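Local coordinates for protein putative activator of HSP90 (Plasmodium falciparum, PDB 3N72) that probably binds the chaperone Hsp90 and stimulates its ATPase activity, as other members of the AHA1 family do, at residues 120-123 against 124-127. Sequence-based numbering, arbitrary orientation.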
loop_
_atom_site.group_PDB
_atom_site.type_symbol
_atom_site.label_atom_id
_atom_site.label_comp_id
_atom_site.label_asym_id
_atom_site.label_seq_id
_atom_site.Cartn_x
_atom_site.Cartn_y
_atom_site.Cartn_z
ATOM N N GLU B 120 -39.367 -37.589 -1.457
ATOM C CA GLU B 120 -40.459 -36.694 -1.881
ATOM C C GLU B 120 -40.344 -35.267 -1.352
ATOM O O GLU B 120 -40.644 -34.320 -2.073
ATOM C CB GLU B 120 -41.841 -37.268 -1.519
ATOM C CG GLU B 120 -42.458 -38.068 -2.640
ATOM C CD GLU B 120 -42.371 -37.353 -3.995
ATOM O OE1 GLU B 120 -42.982 -36.265 -4.142
ATOM O OE2 GLU B 120 -41.677 -37.874 -4.904
ATOM N N ASN B 121 -39.931 -35.112 -0.095
ATOM C CA ASN B 121 -39.715 -33.757 0.459
ATOM C C ASN B 121 -38.724 -32.885 -0.325
ATOM O O ASN B 121 -38.994 -31.716 -0.583
ATOM C CB ASN B 121 -39.288 -33.824 1.919
ATOM C CG ASN B 121 -40.395 -34.293 2.827
ATOM O OD1 ASN B 121 -41.515 -34.556 2.387
ATOM N ND2 ASN B 121 -40.087 -34.403 4.121
ATOM N N LEU B 122 -37.582 -33.451 -0.691
ATOM C CA LEU B 122 -36.586 -32.701 -1.458
ATOM C C LEU B 122 -37.015 -32.426 -2.882
ATOM O O LEU B 122 -36.698 -31.365 -3.436
ATOM C CB LEU B 122 -35.244 -33.408 -1.444
ATOM C CG LEU B 122 -34.514 -33.521 -0.120
ATOM C CD1 LEU B 122 -33.149 -34.202 -0.356
ATOM C CD2 LEU B 122 -34.340 -32.153 0.496
ATOM N N ARG B 123 -37.744 -33.364 -3.487
ATOM C CA ARG B 123 -38.260 -33.127 -4.827
ATOM C C ARG B 123 -39.193 -31.922 -4.812
ATOM O O ARG B 123 -39.118 -31.063 -5.696
ATOM C CB ARG B 123 -38.984 -34.354 -5.384
ATOM C CG ARG B 123 -39.560 -34.127 -6.770
ATOM C CD ARG B 123 -38.465 -33.751 -7.754
ATOM N NE ARG B 123 -38.963 -33.616 -9.123
ATOM C CZ ARG B 123 -38.192 -33.337 -10.170
ATOM N NH1 ARG B 123 -36.890 -33.152 -10.000
ATOM N NH2 ARG B 123 -38.723 -33.226 -11.383
ATOM N N PHE B 124 -40.062 -31.854 -3.803
ATOM C CA PHE B 124 -40.991 -30.734 -3.688
ATOM C C PHE B 124 -40.236 -29.405 -3.549
ATOM O O PHE B 124 -40.555 -28.447 -4.238
ATOM C CB PHE B 124 -41.952 -30.908 -2.511
ATOM C CG PHE B 124 -42.745 -29.666 -2.204
ATOM C CD1 PHE B 124 -43.751 -29.224 -3.069
ATOM C CD2 PHE B 124 -42.477 -28.919 -1.062
ATOM C CE1 PHE B 124 -44.479 -28.049 -2.791
ATOM C CE2 PHE B 124 -43.205 -27.763 -0.779
ATOM C CZ PHE B 124 -44.205 -27.330 -1.652
ATOM N N ILE B 125 -39.233 -29.377 -2.672
ATOM C CA ILE B 125 -38.422 -28.165 -2.458
ATOM C C ILE B 125 -37.710 -27.770 -3.736
ATOM O O ILE B 125 -37.760 -26.613 -4.132
ATOM C CB ILE B 125 -37.385 -28.317 -1.320
ATOM C CG1 ILE B 125 -38.116 -28.442 0.022
ATOM C CG2 ILE B 125 -36.423 -27.095 -1.300
ATOM C CD1 ILE B 125 -37.234 -28.830 1.165
ATOM N N TYR B 126 -37.053 -28.731 -4.379
ATOM C CA TYR B 126 -36.365 -28.458 -5.645
ATOM C C TYR B 126 -37.307 -27.899 -6.706
ATOM O O TYR B 126 -37.033 -26.852 -7.276
ATOM C CB TYR B 126 -35.642 -29.698 -6.178
ATOM C CG TYR B 126 -34.955 -29.467 -7.507
ATOM C CD1 TYR B 126 -33.630 -28.992 -7.560
ATOM C CD2 TYR B 126 -35.618 -29.696 -8.711
ATOM C CE1 TYR B 126 -33.012 -28.765 -8.764
ATOM C CE2 TYR B 126 -34.992 -29.465 -9.933
ATOM C CZ TYR B 126 -33.691 -29.006 -9.950
ATOM O OH TYR B 126 -33.071 -28.780 -11.155
ATOM N N ASP B 127 -38.408 -28.606 -6.976
ATOM C CA ASP B 127 -39.349 -28.180 -8.015
ATOM C C ASP B 127 -40.023 -26.858 -7.690
ATOM O O ASP B 127 -40.165 -26.011 -8.567
ATOM C CB ASP B 127 -40.424 -29.245 -8.252
ATOM C CG ASP B 127 -39.898 -30.459 -8.979
ATOM O OD1 ASP B 127 -38.856 -30.372 -9.683
ATOM O OD2 ASP B 127 -40.559 -31.510 -8.863
#
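Arg123 and Asp127, one turn apart at the start of helix 120-142, form a salt bridge in which NE of the arginine lies 2.7 Å from OD2 of the aspartate. Arg123 is modelled in two conformers, and its side-chain contacts here belong to one of them, so the grip is probably not permanent. It is not a flat, two-pronged pairing. The guanidinium and carboxylate planes stand 78° apart, and Asp127 OD1 sits over the centre of one guanidinium face, 3.1 Å from Arg123 CZ. The arginine chain bends about its CB-CG bond (chi2 59°), which folds it forward along the helix over the acid. Next to it, Arg123 NH1 comes obliquely within 3.9 Å of Tyr126 CD2, the two planes only 14° apart. Arg115, from strand 112-115, makes a cation-pi contact with the same tyrosine and brings a like charge close to Arg123.

Underneath runs regular alpha-helical bonding: Phe124, Ile125, Tyr126 and Asp127 each donate their N-H to the carbonyl four residues back. The bond from Tyr126 N to Leu122 O measures 2.8 Å.

On the inner side Leu122 and Ile125 touch loosely, CD2 to CD1 at 4.5 Å, and both pack on Trp78 and Tyr80 of strand 65-82. Their packing joins the start of the helix to the antiparallel sheet of the Aha1 N-terminal domain.

With Arg123 bridged to it and Lys131 in a long, weak ion pair with OD1, Asp127 probably stays ionised and offsets the local positive charge.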